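Local coordinates for protein triacylglycerol lipase (Yarrowia lipolytica, PDB 3O0D) that probably hydrolyses the ester bonds of triacylglycerols, as an extracellular, glycosylated lipase of the alpha/beta-hydrolase fold, at residues I27-G32 / V294-C299; T35-P40 / V53-E58. All coordinates share one frame; numbering follows the deposited sequence.

Contact 1 (I27-G32 / V294-C299)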
ATOM      1  N   ILE A  27     -10.410   1.592  -7.114  1.00  8.99           N
ATOM      2  CA  ILE A  27     -10.500   1.999  -8.502  1.00  8.59           C
ATOM      3  C   ILE A  27      -9.352   1.359  -9.378  1.00  8.45           C
ATOM      4  O   ILE A  27      -9.507   1.246 -10.623  1.00 11.43           O
ATOM      5  CB  ILE A  27     -10.583   3.578  -8.560  1.00  9.00           C
ATOM      6  CG1 ILE A  27     -11.946   3.932  -7.954  1.00  8.46           C
ATOM      7  CG2 ILE A  27     -10.542   4.113 -10.072  1.00  9.66           C
ATOM      8  CD1 ILE A  27     -11.933   5.473  -7.532  1.00 10.87           C
ATOM      9  N   GLY A  28      -8.311   0.918  -8.754  1.00 10.87           N
ATOM     10  CA  GLY A  28      -7.174   0.293  -9.464  1.00 13.43           C
ATOM     11  C   GLY A  28      -7.687  -0.992 -10.098  1.00 11.73           C
ATOM     12  O   GLY A  28      -7.132  -1.399 -11.142  1.00 10.95           O
ATOM     13  N   TYR A  29      -8.753  -1.584  -9.569  1.00 10.60           N
ATOM     14  CA  TYR A  29      -9.316  -2.788 -10.164  1.00 11.20           C
ATOM     15  C   TYR A  29     -10.227  -2.508 -11.368  1.00 11.80           C
ATOM     16  O   TYR A  29     -10.675  -3.400 -11.994  1.00 15.66           O
ATOM     17  CB  TYR A  29      -9.986  -3.671  -9.091  1.00  9.01           C
ATOM     18  CG  TYR A  29      -9.009  -4.194  -8.071  1.00 10.81           C
ATOM     19  CD1 TYR A  29      -8.355  -5.358  -8.289  1.00 10.45           C
ATOM     20  CD2 TYR A  29      -8.748  -3.548  -6.901  1.00 10.16           C
ATOM     21  CE1 TYR A  29      -7.476  -5.851  -7.417  1.00 12.42           C
ATOM     22  CE2 TYR A  29      -7.883  -4.037  -6.014  1.00  8.80           C
ATOM     23  CZ  TYR A  29      -7.199  -5.225  -6.280  1.00 11.28           C
ATOM     24  OH  TYR A  29      -6.298  -5.783  -5.420  1.00 11.89           O
ATOM     25  N   CYS A  30     -10.446  -1.232 -11.676  1.00 11.80           N
ATOM     26  CA  CYS A  30     -11.123  -0.798 -12.902  1.00 11.89           C
ATOM     27  C   CYS A  30     -10.145  -0.705 -14.116  1.00 12.45           C
ATOM     28  O   CYS A  30     -10.614  -0.257 -15.188  1.00 15.61           O
ATOM     29  CB  CYS A  30     -11.913   0.547 -12.733  1.00 12.27           C
ATOM     30  SG  CYS A  30     -13.233   0.318 -11.454  1.00 18.76           S
ATOM     31  N   VAL A  31      -8.865  -1.000 -13.910  1.00 13.56           N
ATOM     32  CA  VAL A  31      -7.853  -1.004 -14.960  1.00 15.81           C
ATOM     33  C   VAL A  31      -7.625  -2.456 -15.297  1.00 17.56           C
ATOM     34  O   VAL A  31      -7.326  -3.303 -14.446  1.00 19.89           O
ATOM     35  CB  VAL A  31      -6.531  -0.422 -14.453  1.00 15.09           C
ATOM     36  CG1 VAL A  31      -5.488  -0.355 -15.600  1.00 13.75           C
ATOM     37  CG2 VAL A  31      -6.792   1.024 -14.001  1.00 18.08           C
ATOM     38  N   GLY A  32      -7.780  -2.709 -16.567  1.00 19.67           N
ATOM     39  CA  GLY A  32      -7.465  -4.075 -17.028  1.00 23.75           C
ATOM     40  C   GLY A  32      -8.454  -4.526 -18.046  1.00 24.57           C
ATOM     41  O   GLY A  32      -9.243  -3.736 -18.566  1.00 22.07           O
ATOM     42  N   VAL A 294     -14.402  -0.260   1.992  1.00 10.16           N
ATOM     43  CA  VAL A 294     -15.169  -0.708   0.854  1.00 10.28           C
ATOM     44  C   VAL A 294     -14.631  -2.088   0.402  1.00  9.47           C
ATOM     45  O   VAL A 294     -13.612  -2.458   0.829  1.00  9.01           O
ATOM     46  CB  VAL A 294     -15.078   0.246  -0.330  1.00  9.84           C
ATOM     47  CG1 VAL A 294     -15.539   1.596   0.037  1.00 13.83           C
ATOM     48  CG2 VAL A 294     -13.684   0.353  -0.769  1.00 12.07           C
ATOM     49  N   THR A 295     -15.387  -2.794  -0.430  1.00 11.57           N
ATOM     50  CA  THR A 295     -14.899  -4.088  -0.951  1.00 11.21           C
ATOM     51  C   THR A 295     -13.808  -3.859  -1.983  1.00 13.72           C
ATOM     52  O   THR A 295     -14.044  -3.126  -2.929  1.00 17.60           O
ATOM     53  CB  THR A 295     -16.074  -4.871  -1.582  1.00 13.23           C
ATOM     54  OG1 THR A 295     -16.995  -5.152  -0.504  1.00 15.98           O
ATOM     55  CG2 THR A 295     -15.489  -6.195  -2.083  1.00 13.33           C
ATOM     56  N   GLU A 296     -12.642  -4.452  -1.795  1.00 11.35           N
ATOM     57  CA  GLU A 296     -11.529  -4.233  -2.730  1.00 11.02           C
ATOM     58  C   GLU A 296     -11.537  -5.423  -3.693  1.00 15.12           C
ATOM     59  O   GLU A 296     -12.134  -6.426  -3.346  1.00 13.71           O
ATOM     60  CB  GLU A 296     -10.212  -4.248  -1.989  1.00 10.24           C
ATOM     61  CG  GLU A 296      -9.996  -3.157  -0.922  1.00 11.17           C
ATOM     62  CD  GLU A 296      -9.842  -1.731  -1.633  1.00 15.77           C
ATOM     63  OE1 GLU A 296      -9.564  -1.652  -2.832  1.00 13.33           O
ATOM     64  OE2 GLU A 296      -9.949  -0.704  -0.928  1.00 10.64           O
ATOM     65  N   GLY A 297     -11.035  -5.205  -4.914  1.00 12.70           N
ATOM     66  CA  GLY A 297     -10.752  -6.343  -5.813  1.00 13.35           C
ATOM     67  C   GLY A 297     -11.713  -6.503  -6.925  1.00 13.59           C
ATOM     68  O   GLY A 297     -11.436  -7.317  -7.858  1.00 15.29           O
ATOM     69  N   VAL A 298     -12.806  -5.768  -6.903  1.00 14.05           N
ATOM     70  CA  VAL A 298     -13.813  -5.851  -7.957  1.00 17.65           C
ATOM     71  C   VAL A 298     -14.247  -4.493  -8.408  1.00 18.71           C
ATOM     72  O   VAL A 298     -14.713  -3.682  -7.574  1.00 19.42           O
ATOM     73  CB  VAL A 298     -15.117  -6.597  -7.491  1.00 18.83           C
ATOM     74  CG1 VAL A 298     -16.254  -6.603  -8.633  1.00 21.91           C
ATOM     75  CG2 VAL A 298     -14.761  -8.051  -7.092  1.00 21.47           C
ATOM     76  N   CYS A 299     -14.113  -4.217  -9.699  1.00 19.48           N
ATOM     77  CA  CYS A 299     -14.519  -2.905 -10.199  1.00 21.52           C
ATOM     78  C   CYS A 299     -16.041  -2.793 -10.206  1.00 22.83           C
ATOM     79  O   CYS A 299     -16.779  -3.739 -10.592  1.00 21.37           O
ATOM     80  CB  CYS A 299     -14.014  -2.686 -11.660  1.00 20.58           C
ATOM     81  SG  CYS A 299     -14.522  -1.113 -12.316  1.00 26.32           S
TER
HETATM   82  O   HOH W   1     -12.946  -5.960 -11.558  1.00 26.63           O

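Contact 2 (T35-P40 / V53-E58)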
ATOM      1  N   THR A  35     -12.529  -4.042 -18.275  0.50 20.67           N
ATOM      2  CA  THR A  35     -12.983  -2.886 -17.489  0.50 20.34           C
ATOM      3  C   THR A  35     -12.431  -1.600 -18.103  0.50 19.85           C
ATOM      4  O   THR A  35     -11.637  -1.622 -19.034  0.50 19.56           O
ATOM      5  CB  THR A  35     -12.524  -2.895 -15.987  0.50 20.83           C
ATOM      6  OG1 THR A  35     -12.401  -4.214 -15.425  0.50 25.16           O
ATOM      7  CG2 THR A  35     -13.458  -2.072 -15.167  0.50 17.28           C
ATOM      8  N   LYS A  36     -12.813  -0.458 -17.571  1.00 20.24           N
ATOM      9  CA  LYS A  36     -12.156   0.766 -17.980  1.00 21.86           C
ATOM     10  C   LYS A  36     -12.417   1.882 -16.972  1.00 19.97           C
ATOM     11  O   LYS A  36     -13.432   1.853 -16.347  1.00 23.05           O
ATOM     12  CB  LYS A  36     -12.826   1.224 -19.260  1.00 24.92           C
ATOM     13  CG  LYS A  36     -11.816   1.802 -20.190  1.00 29.03           C
ATOM     14  CD  LYS A  36     -12.445   2.097 -21.549  1.00 35.67           C
ATOM     15  CE  LYS A  36     -12.657   3.603 -21.680  1.00 38.93           C
ATOM     16  NZ  LYS A  36     -12.183   4.194 -22.979  1.00 44.10           N
ATOM     17  N   ILE A  37     -11.512   2.844 -16.887  1.00 17.63           N
ATOM     18  CA  ILE A  37     -11.903   4.107 -16.204  1.00 16.61           C
ATOM     19  C   ILE A  37     -12.123   5.096 -17.379  1.00 17.98           C
ATOM     20  O   ILE A  37     -11.134   5.281 -18.169  1.00 18.38           O
ATOM     21  CB  ILE A  37     -10.733   4.622 -15.345  1.00 15.32           C
ATOM     22  CG1 ILE A  37     -10.439   3.709 -14.137  1.00 12.59           C
ATOM     23  CG2 ILE A  37     -11.103   6.078 -14.828  1.00 13.99           C
ATOM     24  CD1 ILE A  37      -9.149   3.953 -13.476  1.00 16.27           C
ATOM     25  N   PHE A  38     -13.336   5.597 -17.572  1.00 18.07           N
ATOM     26  CA  PHE A  38     -13.560   6.601 -18.659  1.00 21.33           C
ATOM     27  C   PHE A  38     -13.008   7.994 -18.216  1.00 22.81           C
ATOM     28  O   PHE A  38     -13.168   8.307 -17.083  1.00 19.00           O
ATOM     29  CB  PHE A  38     -15.050   6.656 -18.924  1.00 22.44           C
ATOM     30  CG  PHE A  38     -15.574   5.384 -19.533  1.00 26.95           C
ATOM     31  CD1 PHE A  38     -15.952   4.305 -18.749  1.00 31.56           C
ATOM     32  CD2 PHE A  38     -15.633   5.277 -20.945  1.00 32.06           C
ATOM     33  CE1 PHE A  38     -16.410   3.108 -19.369  1.00 35.42           C
ATOM     34  CE2 PHE A  38     -16.064   4.120 -21.561  1.00 34.27           C
ATOM     35  CZ  PHE A  38     -16.452   3.024 -20.782  1.00 30.17           C
ATOM     36  N   LYS A  39     -12.324   8.767 -19.085  1.00 23.97           N
ATOM     37  CA  LYS A  39     -11.961  10.198 -18.797  1.00 25.21           C
ATOM     38  C   LYS A  39     -13.281  10.980 -18.639  1.00 24.54           C
ATOM     39  O   LYS A  39     -14.294  10.714 -19.335  1.00 26.02           O
ATOM     40  CB  LYS A  39     -10.986  10.769 -19.900  1.00 27.58           C
ATOM     41  CG  LYS A  39      -9.480  10.216 -19.810  1.00 32.27           C
ATOM     42  CD  LYS A  39      -8.597  10.556 -21.053  1.00 40.02           C
ATOM     43  CE  LYS A  39      -7.070  10.453 -20.791  1.00 44.48           C
ATOM     44  NZ  LYS A  39      -6.579   9.043 -20.603  1.00 47.41           N
ATOM     45  N   PRO A  40     -13.326  11.964 -17.697  1.00 22.01           N
ATOM     46  CA  PRO A  40     -12.207  12.360 -16.886  1.00 19.48           C
ATOM     47  C   PRO A  40     -11.901  11.374 -15.864  1.00 14.52           C
ATOM     48  O   PRO A  40     -10.733  11.062 -15.705  1.00 16.14           O
ATOM     49  CB  PRO A  40     -12.687  13.689 -16.209  1.00 17.49           C
ATOM     50  CG  PRO A  40     -13.873  14.051 -16.861  1.00 24.58           C
ATOM     51  CD  PRO A  40     -14.503  12.804 -17.436  1.00 23.54           C
ATOM     52  N   VAL A  53     -11.176  15.326 -10.526  1.00 11.72           N
ATOM     53  CA  VAL A  53     -10.041  14.435 -10.711  1.00 11.09           C
ATOM     54  C   VAL A  53     -10.023  14.098 -12.185  1.00 10.57           C
ATOM     55  O   VAL A  53     -11.064  13.902 -12.810  1.00 11.19           O
ATOM     56  CB  VAL A  53     -10.200  13.156  -9.889  1.00  9.79           C
ATOM     57  CG1 VAL A  53      -9.194  12.015 -10.339  1.00 11.01           C
ATOM     58  CG2 VAL A  53      -9.977  13.448  -8.360  1.00  9.97           C
ATOM     59  N   GLU A  54      -8.808  14.077 -12.716  1.00 11.75           N
ATOM     60  CA  GLU A  54      -8.610  13.608 -14.155  1.00 12.89           C
ATOM     61  C   GLU A  54      -7.624  12.478 -14.202  1.00 12.79           C
ATOM     62  O   GLU A  54      -6.532  12.517 -13.604  1.00 11.97           O
ATOM     63  CB  GLU A  54      -8.237  14.764 -15.056  1.00 16.73           C
ATOM     64  CG  GLU A  54      -6.983  15.370 -14.695  1.00 22.11           C
ATOM     65  CD  GLU A  54      -6.536  16.453 -15.733  1.00 30.71           C
ATOM     66  OE1 GLU A  54      -6.844  16.336 -16.935  1.00 30.37           O
ATOM     67  OE2 GLU A  54      -5.881  17.431 -15.329  1.00 27.66           O
ATOM     68  N   LEU A  55      -8.063  11.431 -14.925  1.00 13.43           N
ATOM     69  CA  LEU A  55      -7.234  10.293 -15.211  1.00 12.91           C
ATOM     70  C   LEU A  55      -6.117  10.801 -16.201  1.00 13.92           C
ATOM     71  O   LEU A  55      -6.456  11.451 -17.233  1.00 16.96           O
ATOM     72  CB  LEU A  55      -8.066   9.216 -15.817  1.00 15.99           C
ATOM     73  CG  LEU A  55      -7.230   7.983 -16.270  1.00 15.45           C
ATOM     74  CD1 LEU A  55      -6.601   7.177 -15.058  1.00 19.75           C
ATOM     75  CD2 LEU A  55      -8.087   7.085 -17.135  1.00 20.30           C
ATOM     76  N   ILE A  56      -4.883  10.507 -15.834  1.00 12.66           N
ATOM     77  CA  ILE A  56      -3.756  10.857 -16.745  1.00 14.77           C
ATOM     78  C   ILE A  56      -3.477   9.638 -17.650  1.00 15.54           C
ATOM     79  O   ILE A  56      -3.467   9.763 -18.913  1.00 16.42           O
ATOM     80  CB  ILE A  56      -2.507  11.365 -16.004  1.00 14.47           C
ATOM     81  CG1 ILE A  56      -2.874  12.713 -15.271  1.00 15.52           C
ATOM     82  CG2 ILE A  56      -1.332  11.585 -17.082  1.00 15.21           C
ATOM     83  CD1 ILE A  56      -3.828  13.670 -16.072  1.00 17.81           C
ATOM     84  N   GLU A  57      -3.230   8.498 -17.015  1.00 15.12           N
ATOM     85  CA  GLU A  57      -2.798   7.305 -17.792  1.00 16.88           C
ATOM     86  C   GLU A  57      -3.100   6.077 -16.982  1.00 17.60           C
ATOM     87  O   GLU A  57      -2.865   6.067 -15.781  1.00 17.34           O
ATOM     88  CB  GLU A  57      -1.262   7.361 -18.012  1.00 18.40           C
ATOM     89  CG  GLU A  57      -0.786   6.305 -18.999  1.00 24.88           C
ATOM     90  CD  GLU A  57       0.615   6.588 -19.599  1.00 31.79           C
ATOM     91  OE1 GLU A  57       1.001   7.772 -19.810  1.00 34.42           O
ATOM     92  OE2 GLU A  57       1.281   5.578 -19.921  1.00 39.13           O
ATOM     93  N   GLU A  58      -3.499   4.997 -17.679  1.00 17.21           N
ATOM     94  CA  GLU A  58      -3.579   3.688 -17.020  1.00 19.32           C
ATOM     95  C   GLU A  58      -2.321   2.880 -17.461  1.00 20.40           C
ATOM     96  O   GLU A  58      -1.687   3.179 -18.502  1.00 20.75           O
ATOM     97  CB  GLU A  58      -4.767   2.931 -17.546  1.00 20.79           C
ATOM     98  CG  GLU A  58      -6.113   3.506 -17.389  1.00 24.40           C
ATOM     99  CD  GLU A  58      -7.179   2.479 -17.799  1.00 34.46           C
ATOM    100  OE1 GLU A  58      -8.374   2.792 -17.653  1.00 39.31           O
ATOM    101  OE2 GLU A  58      -6.825   1.360 -18.300  1.00 38.03           O
TER

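Contact 1 (I27-G32 / V294-C299)
The phenol ring of Tyr29 lies flat beneath the backbone of Gly297, whose CA stands 3.4 Å from the ring centroid and only 4° off the ring normal. This is a CH-pi contact over the middle of the face. Around that point the peptide runs across the ring: Gly297 N approaches CD2 of Tyr29 to 3.5 Å from above the same face, while the carbonyl O of Gly297 lies over the CD1 side. With CG beside the backbone N and anti to the carbonyl carbon (chi1 -64°), the ring is placed beneath the C-terminal tail and away from its own carbonyl. With a positive phi, Gly297 takes a conformation in which a CB would be jammed against the carbonyl O of Glu296. The carboxylate of Glu296 reaches the ring obliquely and only loosely.

Next to the aromatic contact, the disulfide Cys30-Cys299 fixes the C-terminal tail covalently to the loop that follows helix 12-27 in this alpha/beta-hydrolase. The two SG atoms are 2.1 Å apart, and the torsion about the S-S bond is 96°, close to the relaxed value. CB of Cys299 also packs at 3.4 Å against the carbonyl O of Tyr29. A water accepts a hydrogen bond from Cys299 N (2.8 Å) and gives a weak one to Tyr29 O, bridging the two backbones where no direct hydrogen bond joins them. The Tyr29 side chain also touches what are probably the nucleophile elbow and the Ser-His-Asp triad of the lipase, and Glu296 rests on Ala22 and Asn26 of helix 12-27.

Contact 2 (T35-P40 / V53-E58)
Strand 53-60 forms one outer edge of the large mixed sheet, and the loop segment 35-40 runs along its outer side in roughly the opposite direction. Leu55 N donates to Pro40 O at 2.8 Å; the peptide bond before Pro40 is cis. Towards the other end Ile37 N gives a nearly straight bond (165°) to Glu58 OE1 at 3.2 Å, meeting the oxygen almost along its C-O axis. Glu58 reaches this amide with a chain extended beyond CG. Replacing Glu58 by an alanine removes that acceptor and would probably leave the Ile37 amide without its mate and the loop less firmly held to the strand. Between the two bonds, CD2 of Leu55 sits 3.9 Å from CG2 of Ile37, the two side chains meeting at a slant. Lys39 bends at chi4 (70°), bringing NZ to 3.6 Å from Ile56 O without a hydrogen bond. Ile37 and Leu55 both pack on Tyr71 of strand 68-75, which pairs with 53-60 and includes Leu72, faced by both Ile56 and Glu57 in a classic beta bulge; the side chains of Ile56 and Glu57 lie against helix 127-150.

Overall arrangement
From the N terminus, the chain passes through helix 12-27 into the loop that holds 27-32, then continues through 35-40 to strand 53-60. Contact 2 closes a short loop of 12 intervening residues with neither helix nor strand. Contact 1 is completed by the tail beyond helix 285-290 and so closes a loop of 261 residues, within which contact 2 is nested. The two do not cross, but they touch: Ile27 packs on Ile37 and Val31 on Glu58, with centres about 13 Å apart. Together they join the end of helix 12-27, the C-terminal tail and an outermost strand, 53-60, of the main sheet.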